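Local coordinates for protein transcobalamin-1 (Homo sapiens, PDB 4KKI) that binds vitamin B12 with femtomolar affinity, carries it as a secreted transport protein and protects it from the acid of the stomach, at residues Ser332-Glu344 and Val419-Ser431. Numbering follows the deposited sequence.
With NAG (2-acetamido-2-deoxy-beta-D-glucopyranose), chain H; NAG (2-acetamido-2-deoxy-beta-D-glucopyranose), chain B.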
ATOM      1  N   SER A 332       5.828 -23.538 -26.694  1.00 98.46           N
ATOM      2  CA  SER A 332       7.066 -23.323 -25.944  1.00 88.47           C
ATOM      3  C   SER A 332       6.981 -23.583 -24.440  1.00 84.65           C
ATOM      4  O   SER A 332       5.975 -23.286 -23.801  1.00 78.93           O
ATOM      5  CB  SER A 332       7.600 -21.914 -26.191  1.00 89.28           C
ATOM      6  OG  SER A 332       8.887 -21.754 -25.628  1.00 90.64           O
ATOM      7  N   TYR A 333       8.059 -24.132 -23.885  1.00 72.01           N
ATOM      8  CA  TYR A 333       8.150 -24.369 -22.448  1.00 58.58           C
ATOM      9  C   TYR A 333       9.422 -23.753 -21.879  1.00 63.45           C
ATOM     10  O   TYR A 333      10.399 -23.540 -22.597  1.00 60.44           O
ATOM     11  CB  TYR A 333       8.116 -25.868 -22.140  1.00 63.22           C
ATOM     12  CG  TYR A 333       6.743 -26.492 -22.253  1.00 63.62           C
ATOM     13  CD1 TYR A 333       6.219 -26.848 -23.489  1.00 69.47           C
ATOM     14  CD2 TYR A 333       5.975 -26.732 -21.120  1.00 63.74           C
ATOM     15  CE1 TYR A 333       4.964 -27.421 -23.595  1.00 76.21           C
ATOM     16  CE2 TYR A 333       4.719 -27.305 -21.217  1.00 70.67           C
ATOM     17  CZ  TYR A 333       4.220 -27.648 -22.456  1.00 77.84           C
ATOM     18  OH  TYR A 333       2.972 -28.216 -22.559  1.00 86.88           O
ATOM     19  N   ILE A 334       9.418 -23.500 -20.583  1.00 69.23           N
ATOM     20  CA  ILE A 334      10.556 -22.864 -19.955  1.00 60.14           C
ATOM     21  C   ILE A 334      10.950 -23.602 -18.678  1.00 51.84           C
ATOM     22  O   ILE A 334      10.132 -24.276 -18.070  1.00 50.85           O
ATOM     23  CB  ILE A 334      10.284 -21.349 -19.767  1.00 71.55           C
ATOM     24  CG1 ILE A 334      11.460 -20.538 -20.290  1.00 72.67           C
ATOM     25  CG2 ILE A 334       9.908 -20.971 -18.337  1.00 64.97           C
ATOM     26  CD1 ILE A 334      11.152 -19.834 -21.587  1.00 68.88           C
ATOM     27  N   SER A 335      12.209 -23.478 -18.291  1.00 50.87           N
ATOM     28  CA  SER A 335      12.707 -24.178 -17.108  1.00 60.45           C
ATOM     29  C   SER A 335      13.424 -23.248 -16.134  1.00 61.95           C
ATOM     30  O   SER A 335      14.140 -22.333 -16.543  1.00 51.88           O
ATOM     31  CB  SER A 335      13.630 -25.333 -17.506  1.00 69.53           C
ATOM     32  OG  SER A 335      12.886 -26.419 -18.031  1.00 76.29           O
ATOM     33  N   VAL A 336      13.226 -23.495 -14.840  1.00 56.37           N
ATOM     34  CA  VAL A 336      13.813 -22.661 -13.795  1.00 55.12           C
ATOM     35  C   VAL A 336      14.351 -23.492 -12.631  1.00 51.33           C
ATOM     36  O   VAL A 336      14.010 -24.664 -12.478  1.00 51.36           O
ATOM     37  CB  VAL A 336      12.780 -21.667 -13.226  1.00 54.70           C
ATOM     38  CG1 VAL A 336      12.392 -20.631 -14.270  1.00 48.73           C
ATOM     39  CG2 VAL A 336      11.554 -22.416 -12.721  1.00 46.50           C
ATOM     40  N   ASN A 337      15.185 -22.868 -11.809  1.00 59.70           N
ATOM     41  CA  ASN A 337      15.684 -23.496 -10.592  1.00 63.87           C
ATOM     42  C   ASN A 337      14.851 -23.066  -9.384  1.00 68.10           C
ATOM     43  O   ASN A 337      15.161 -22.074  -8.725  1.00 77.08           O
ATOM     44  CB  ASN A 337      17.160 -23.148 -10.378  1.00 75.33           C
ATOM     45  CG  ASN A 337      17.735 -23.766  -9.114  1.00 90.60           C
ATOM     46  OD1 ASN A 337      17.313 -24.839  -8.681  1.00 92.71           O
ATOM     47  ND2 ASN A 337      18.702 -23.078  -8.509  1.00 99.00           N
ATOM     48  N   TYR A 338      13.790 -23.816  -9.105  1.00 57.03           N
ATOM     49  CA  TYR A 338      12.894 -23.505  -7.995  1.00 59.65           C
ATOM     50  C   TYR A 338      13.375 -24.108  -6.682  1.00 63.99           C
ATOM     51  O   TYR A 338      13.561 -25.321  -6.575  1.00 63.12           O
ATOM     52  CB  TYR A 338      11.480 -23.997  -8.297  1.00 59.43           C
ATOM     53  CG  TYR A 338      10.487 -23.761  -7.181  1.00 59.45           C
ATOM     54  CD1 TYR A 338      10.049 -22.479  -6.875  1.00 58.38           C
ATOM     55  CD2 TYR A 338       9.975 -24.822  -6.443  1.00 54.65           C
ATOM     56  CE1 TYR A 338       9.137 -22.257  -5.862  1.00 58.28           C
ATOM     57  CE2 TYR A 338       9.062 -24.610  -5.428  1.00 61.85           C
ATOM     58  CZ  TYR A 338       8.646 -23.325  -5.142  1.00 60.89           C
ATOM     59  OH  TYR A 338       7.735 -23.105  -4.135  1.00 47.06           O
ATOM     60  N   SER A 339      13.563 -23.257  -5.681  1.00 57.79           N
ATOM     61  CA  SER A 339      14.035 -23.716  -4.382  1.00 60.58           C
ATOM     62  C   SER A 339      13.189 -23.174  -3.235  1.00 64.00           C
ATOM     63  O   SER A 339      12.660 -22.064  -3.305  1.00 64.62           O
ATOM     64  CB  SER A 339      15.507 -23.342  -4.181  1.00 52.22           C
ATOM     65  OG  SER A 339      15.683 -21.938  -4.175  1.00 64.86           O
ATOM     66  N   VAL A 340      13.060 -23.976  -2.183  1.00 53.65           N
ATOM     67  CA  VAL A 340      12.387 -23.548  -0.964  1.00 45.63           C
ATOM     68  C   VAL A 340      13.382 -23.565   0.187  1.00 47.83           C
ATOM     69  O   VAL A 340      13.819 -24.631   0.622  1.00 55.08           O
ATOM     70  CB  VAL A 340      11.201 -24.464  -0.616  1.00 50.72           C
ATOM     71  CG1 VAL A 340      10.621 -24.086   0.741  1.00 48.63           C
ATOM     72  CG2 VAL A 340      10.133 -24.392  -1.700  1.00 50.02           C
ATOM     73  N   ARG A 341      13.748 -22.382   0.671  1.00 47.81           N
ATOM     74  CA  ARG A 341      14.727 -22.268   1.747  1.00 49.06           C
ATOM     75  C   ARG A 341      14.086 -21.947   3.097  1.00 56.53           C
ATOM     76  O   ARG A 341      13.358 -20.964   3.238  1.00 65.68           O
ATOM     77  CB  ARG A 341      15.797 -21.228   1.403  1.00 45.40           C
ATOM     78  CG  ARG A 341      16.639 -20.781   2.593  1.00 50.03           C
ATOM     79  CD  ARG A 341      17.833 -19.936   2.165  1.00 42.14           C
ATOM     80  NE  ARG A 341      18.944 -20.765   1.702  1.00 76.31           N
ATOM     81  CZ  ARG A 341      19.279 -20.927   0.425  1.00 83.93           C
ATOM     82  NH1 ARG A 341      18.597 -20.306  -0.527  1.00 84.31           N
ATOM     83  NH2 ARG A 341      20.302 -21.706   0.103  1.00 87.44           N
ATOM     84  N   ILE A 342      14.365 -22.797   4.080  1.00 50.69           N
ATOM     85  CA  ILE A 342      13.946 -22.575   5.458  1.00 47.00           C
ATOM     86  C   ILE A 342      15.214 -22.448   6.295  1.00 45.66           C
ATOM     87  O   ILE A 342      15.682 -21.344   6.576  1.00 51.51           O
ATOM     88  CB  ILE A 342      13.082 -23.742   5.959  1.00 44.06           C
ATOM     89  CG1 ILE A 342      11.962 -24.024   4.956  1.00 46.07           C
ATOM     90  CG2 ILE A 342      12.520 -23.448   7.343  1.00 40.87           C
ATOM     91  CD1 ILE A 342      10.989 -25.088   5.394  1.00 49.17           C
ATOM     92  N   ASN A 343      15.765 -23.590   6.687  1.00 55.69           N
ATOM     93  CA  ASN A 343      17.141 -23.661   7.157  1.00 53.66           C
ATOM     94  C   ASN A 343      17.914 -24.403   6.087  1.00 49.16           C
ATOM     95  O   ASN A 343      18.849 -23.875   5.483  1.00 44.81           O
ATOM     96  CB  ASN A 343      17.224 -24.404   8.485  1.00 57.35           C
ATOM     97  CG  ASN A 343      16.944 -23.508   9.670  1.00 69.02           C
ATOM     98  OD1 ASN A 343      17.500 -22.412   9.777  1.00 64.55           O
ATOM     99  ND2 ASN A 343      16.072 -23.960  10.565  1.00 73.83           N
ATOM    100  N   GLU A 344      17.490 -25.638   5.852  1.00 57.33           N
ATOM    101  CA  GLU A 344      17.944 -26.418   4.719  1.00 52.71           C
ATOM    102  C   GLU A 344      17.247 -25.887   3.474  1.00 56.67           C
ATOM    103  O   GLU A 344      16.331 -25.069   3.570  1.00 50.89           O
ATOM    104  CB  GLU A 344      17.563 -27.884   4.921  1.00 51.33           C
ATOM    105  CG  GLU A 344      16.070 -28.173   4.738  1.00 45.55           C
ATOM    106  CD  GLU A 344      15.205 -27.729   5.917  1.00 47.67           C
ATOM    107  OE1 GLU A 344      15.695 -26.983   6.793  1.00 42.40           O
ATOM    108  OE2 GLU A 344      14.028 -28.141   5.973  1.00 47.26           O
ATOM    109  N   VAL A 419       5.876 -12.991 -13.952  1.00 43.77           N
ATOM    110  CA  VAL A 419       6.145 -13.842 -15.106  1.00 55.17           C
ATOM    111  C   VAL A 419       7.599 -14.305 -15.096  1.00 60.93           C
ATOM    112  O   VAL A 419       8.519 -13.490 -15.132  1.00 62.28           O
ATOM    113  CB  VAL A 419       5.843 -13.112 -16.427  1.00 51.34           C
ATOM    114  CG1 VAL A 419       6.160 -14.010 -17.613  1.00 49.91           C
ATOM    115  CG2 VAL A 419       4.389 -12.666 -16.462  1.00 37.76           C
ATOM    116  N   VAL A 420       7.797 -15.618 -15.046  1.00 62.35           N
ATOM    117  CA  VAL A 420       9.134 -16.184 -14.909  1.00 62.01           C
ATOM    118  C   VAL A 420       9.830 -16.351 -16.259  1.00 64.75           C
ATOM    119  O   VAL A 420       9.179 -16.499 -17.292  1.00 64.72           O
ATOM    120  CB  VAL A 420       9.092 -17.536 -14.171  1.00 58.74           C
ATOM    121  CG1 VAL A 420       8.374 -17.377 -12.841  1.00 48.96           C
ATOM    122  CG2 VAL A 420       8.399 -18.586 -15.021  1.00 55.59           C
ATOM    123  N   ARG A 421      11.159 -16.320 -16.240  1.00 63.84           N
ATOM    124  CA  ARG A 421      11.945 -16.455 -17.461  1.00 68.05           C
ATOM    125  C   ARG A 421      12.891 -17.648 -17.383  1.00 70.07           C
ATOM    126  O   ARG A 421      13.133 -18.193 -16.307  1.00 68.82           O
ATOM    127  CB  ARG A 421      12.726 -15.168 -17.753  1.00 76.66           C
ATOM    128  CG  ARG A 421      11.845 -13.947 -18.018  1.00 83.43           C
ATOM    129  CD  ARG A 421      12.652 -12.778 -18.572  1.00 92.65           C
ATOM    130  NE  ARG A 421      13.697 -12.335 -17.652  1.00107.81           N
ATOM    131  CZ  ARG A 421      13.579 -11.302 -16.823  1.00112.30           C
ATOM    132  NH1 ARG A 421      12.459 -10.593 -16.798  1.00106.66           N
ATOM    133  NH2 ARG A 421      14.584 -10.973 -16.022  1.00118.62           N
ATOM    134  N   ASN A 422      13.424 -18.044 -18.535  1.00 68.16           N
ATOM    135  CA  ASN A 422      14.281 -19.220 -18.629  1.00 67.87           C
ATOM    136  C   ASN A 422      15.577 -19.088 -17.834  1.00 66.75           C
ATOM    137  O   ASN A 422      16.266 -18.072 -17.917  1.00 69.11           O
ATOM    138  CB  ASN A 422      14.605 -19.518 -20.094  1.00 82.06           C
ATOM    139  CG  ASN A 422      15.060 -20.946 -20.310  1.00 77.26           C
ATOM    140  OD1 ASN A 422      14.566 -21.870 -19.666  1.00 69.67           O
ATOM    141  ND2 ASN A 422      16.008 -21.132 -21.220  1.00 84.04           N
ATOM    142  N   GLY A 423      15.901 -20.124 -17.066  1.00 58.99           N
ATOM    143  CA  GLY A 423      17.142 -20.163 -16.315  1.00 58.86           C
ATOM    144  C   GLY A 423      17.134 -19.306 -15.064  1.00 71.16           C
ATOM    145  O   GLY A 423      18.189 -18.956 -14.537  1.00 76.47           O
ATOM    146  N   GLU A 424      15.941 -18.970 -14.583  1.00 69.69           N
ATOM    147  CA  GLU A 424      15.812 -18.149 -13.386  1.00 68.70           C
ATOM    148  C   GLU A 424      15.953 -18.972 -12.108  1.00 62.90           C
ATOM    149  O   GLU A 424      15.376 -20.052 -11.986  1.00 63.54           O
ATOM    150  CB  GLU A 424      14.473 -17.410 -13.382  1.00 68.35           C
ATOM    151  CG  GLU A 424      14.593 -15.910 -13.572  1.00 70.02           C
ATOM    152  CD  GLU A 424      13.276 -15.190 -13.360  1.00 62.96           C
ATOM    153  OE1 GLU A 424      13.295 -14.068 -12.814  1.00 60.29           O
ATOM    154  OE2 GLU A 424      12.224 -15.744 -13.739  1.00 64.81           O
ATOM    155  N   ASN A 425      16.729 -18.455 -11.159  1.00 57.07           N
ATOM    156  CA  ASN A 425      16.833 -19.066  -9.839  1.00 62.54           C
ATOM    157  C   ASN A 425      15.706 -18.593  -8.923  1.00 56.05           C
ATOM    158  O   ASN A 425      15.895 -17.693  -8.106  1.00 54.91           O
ATOM    159  CB  ASN A 425      18.189 -18.753  -9.200  1.00 73.12           C
ATOM    160  CG  ASN A 425      19.344 -19.390  -9.943  1.00 89.28           C
ATOM    161  OD1 ASN A 425      19.222 -20.490 -10.480  1.00 97.04           O
ATOM    162  ND2 ASN A 425      20.477 -18.698  -9.978  1.00 93.68           N
ATOM    163  N   LEU A 426      14.533 -19.200  -9.071  1.00 59.87           N
ATOM    164  CA  LEU A 426      13.375 -18.842  -8.259  1.00 62.53           C
ATOM    165  C   LEU A 426      13.489 -19.433  -6.862  1.00 60.77           C
ATOM    166  O   LEU A 426      13.883 -20.587  -6.695  1.00 56.10           O
ATOM    167  CB  LEU A 426      12.092 -19.332  -8.921  1.00 55.54           C
ATOM    168  CG  LEU A 426      11.888 -18.873 -10.361  1.00 55.73           C
ATOM    169  CD1 LEU A 426      10.580 -19.417 -10.899  1.00 61.39           C
ATOM    170  CD2 LEU A 426      11.922 -17.355 -10.444  1.00 60.28           C
ATOM    171  N   GLU A 427      13.130 -18.645  -5.856  1.00 56.86           N
ATOM    172  CA  GLU A 427      13.259 -19.096  -4.480  1.00 56.26           C
ATOM    173  C   GLU A 427      12.164 -18.537  -3.586  1.00 52.35           C
ATOM    174  O   GLU A 427      11.824 -17.357  -3.665  1.00 52.47           O
ATOM    175  CB  GLU A 427      14.631 -18.709  -3.927  1.00 60.23           C
ATOM    176  CG  GLU A 427      14.860 -19.103  -2.479  1.00 71.64           C
ATOM    177  CD  GLU A 427      16.223 -18.676  -1.974  1.00 81.15           C
ATOM    178  OE1 GLU A 427      17.071 -18.290  -2.806  1.00 93.73           O
ATOM    179  OE2 GLU A 427      16.447 -18.721  -0.747  1.00 73.70           O
ATOM    180  N   VAL A 428      11.605 -19.396  -2.742  1.00 55.57           N
ATOM    181  CA  VAL A 428      10.715 -18.951  -1.683  1.00 45.33           C
ATOM    182  C   VAL A 428      11.428 -19.157  -0.351  1.00 51.51           C
ATOM    183  O   VAL A 428      11.743 -20.286   0.024  1.00 47.34           O
ATOM    184  CB  VAL A 428       9.386 -19.714  -1.688  1.00 48.58           C
ATOM    185  CG1 VAL A 428       8.417 -19.069  -0.713  1.00 54.34           C
ATOM    186  CG2 VAL A 428       8.797 -19.734  -3.090  1.00 48.87           C
ATOM    187  N   ARG A 429      11.680 -18.061   0.357  1.00 50.98           N
ATOM    188  CA  ARG A 429      12.559 -18.077   1.521  1.00 50.19           C
ATOM    189  C   ARG A 429      11.845 -17.710   2.824  1.00 45.04           C
ATOM    190  O   ARG A 429      11.111 -16.725   2.888  1.00 46.68           O
ATOM    191  CB  ARG A 429      13.735 -17.125   1.283  1.00 55.26           C
ATOM    192  CG  ARG A 429      14.687 -16.960   2.458  1.00 58.08           C
ATOM    193  CD  ARG A 429      15.794 -15.968   2.120  1.00 57.30           C
ATOM    194  NE  ARG A 429      16.501 -16.336   0.894  1.00 67.86           N
ATOM    195  CZ  ARG A 429      17.455 -15.603   0.327  1.00 62.93           C
ATOM    196  NH1 ARG A 429      17.825 -14.453   0.871  1.00 56.91           N
ATOM    197  NH2 ARG A 429      18.040 -16.022  -0.788  1.00 56.02           N
ATOM    198  N   TRP A 430      12.072 -18.512   3.858  1.00 45.29           N
ATOM    199  CA  TRP A 430      11.563 -18.218   5.192  1.00 51.70           C
ATOM    200  C   TRP A 430      12.373 -17.074   5.801  1.00 44.79           C
ATOM    201  O   TRP A 430      13.572 -17.215   6.030  1.00 44.51           O
ATOM    202  CB  TRP A 430      11.659 -19.469   6.064  1.00 46.68           C
ATOM    203  CG  TRP A 430      11.150 -19.292   7.455  1.00 54.87           C
ATOM    204  CD1 TRP A 430      11.894 -19.233   8.597  1.00 53.43           C
ATOM    205  CD2 TRP A 430       9.783 -19.154   7.857  1.00 53.62           C
ATOM    206  NE1 TRP A 430      11.074 -19.068   9.686  1.00 55.94           N
ATOM    207  CE2 TRP A 430       9.774 -19.015   9.259  1.00 57.99           C
ATOM    208  CE3 TRP A 430       8.566 -19.136   7.168  1.00 54.36           C
ATOM    209  CZ2 TRP A 430       8.594 -18.861   9.986  1.00 52.78           C
ATOM    210  CZ3 TRP A 430       7.395 -18.982   7.891  1.00 59.12           C
ATOM    211  CH2 TRP A 430       7.419 -18.844   9.287  1.00 55.90           C
ATOM    212  N   SER A 431      11.723 -15.941   6.057  1.00 48.53           N
ATOM    213  CA  SER A 431      12.446 -14.733   6.449  1.00 53.83           C
ATOM    214  C   SER A 431      11.827 -13.984   7.630  1.00 58.53           C
ATOM    215  O   SER A 431      10.677 -14.219   7.999  1.00 51.43           O
ATOM    216  CB  SER A 431      12.571 -13.786   5.253  1.00 54.80           C
ATOM    217  OG  SER A 431      13.097 -14.460   4.124  1.00 58.24           O
TER
HETATM  218  C1  NAG H 507      19.585 -23.975  -7.807  1.00105.77           C
HETATM  219  C2  NAG H 507      21.047 -23.717  -8.163  1.00111.68           C
HETATM  220  C3  NAG H 507      21.961 -24.690  -7.432  1.00111.53           C
HETATM  221  C4  NAG H 507      21.672 -24.652  -5.939  1.00116.09           C
HETATM  222  C5  NAG H 507      20.184 -24.830  -5.662  1.00116.47           C
HETATM  223  C6  NAG H 507      19.911 -24.635  -4.176  1.00121.70           C
HETATM  224  C7  NAG H 507      21.914 -22.850 -10.253  1.00115.44           C
HETATM  225  C8  NAG H 507      22.619 -23.265 -11.511  1.00114.99           C
HETATM  226  N2  NAG H 507      21.258 -23.803  -9.597  1.00114.18           N
HETATM  227  O3  NAG H 507      23.307 -24.340  -7.660  1.00108.06           O
HETATM  228  O4  NAG H 507      22.392 -25.677  -5.291  1.00118.17           O
HETATM  229  O5  NAG H 507      19.404 -23.912  -6.405  1.00110.29           O
HETATM  230  O6  NAG H 507      18.522 -24.680  -3.948  1.00125.99           O
HETATM  231  O7  NAG H 507      21.960 -21.681  -9.869  1.00115.22           O
HETATM  232  C1  NAG B 501      16.296 -23.283  11.815  1.00 76.79           C
HETATM  233  C2  NAG B 501      14.918 -23.567  12.406  1.00 79.19           C
HETATM  234  C3  NAG B 501      14.865 -23.407  13.924  1.00 78.67           C
HETATM  235  C4  NAG B 501      16.104 -23.968  14.608  1.00 81.54           C
HETATM  236  C5  NAG B 501      17.366 -23.480  13.912  1.00 82.54           C
HETATM  237  C6  NAG B 501      18.617 -24.049  14.572  1.00 82.69           C
HETATM  238  C7  NAG B 501      12.684 -23.066  11.620  1.00 79.28           C
HETATM  239  C8  NAG B 501      11.833 -22.217  10.723  1.00 67.92           C
HETATM  240  N2  NAG B 501      13.943 -22.680  11.797  1.00 75.04           N
HETATM  241  O3  NAG B 501      13.717 -24.067  14.411  1.00 70.71           O
HETATM  242  O4  NAG B 501      16.126 -23.537  15.951  1.00 79.87           O
HETATM  243  O5  NAG B 501      17.334 -23.881  12.561  1.00 75.71           O
HETATM  244  O6  NAG B 501      19.719 -23.215  14.291  1.00 90.77           O
HETATM  245  O7  NAG B 501      12.216 -24.064  12.163  1.00 97.57           O
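Glu-427 OE2 is gripped from opposite faces of its carboxylate plane: Arg-341 NH1 comes from one, 2.7 Å from OE2, and Arg-429 NE from the other, 2.9 Å from the same oxygen. Arg-429 holds the carboxylate side-on, its NH2 donating to OE1, while Arg-341, bent at chi3 (-81°), turns its guanidinium edge to OE2. An acid suits this place between two arginines, with Arg-341 NH1 4.3 Å from Arg-429 NH2; a glutamine here would probably leave that pair of positive charges without a countercharge and Arg-341 freer to turn. The two strands run parallel, their directions 9° apart, and Ser-339 and Arg-341 each give N-H to one residue and C=O to another two further on, as in Val-428 N to Ser-339 O (2.9 Å). Ahead of strand 426-432 the chain makes a type II turn, Arg-421 to Glu-424, Gly-423 allowing its positive phi (77°) and giving its N-H to Ser-335 O, while the amide oxygen of Asn-422 receives Ser-335 N. Asn-337, which carries an N-linked N-acetylglucosamine, lies on the same face as Ser-339, and Asn-425 OD1 accepts a weak bond from its ND2. The other face is largely apolar, and branched or aromatic side chains fill it: Val-336 CG2 meets Leu-426 CD1 at 3.6 Å, and Val-428 CG2 lies against CE1 of Tyr-338. In the C-terminal beta domain these are neighbouring strands of a mixed sheet; strand 345-353 flanks 333-341, strand 400-406 flanks 426-432, where Trp-430 meets cobalamin-binding Trp-402 edge-to-face, and helix 358-368 covers Tyr-338 and Val-428.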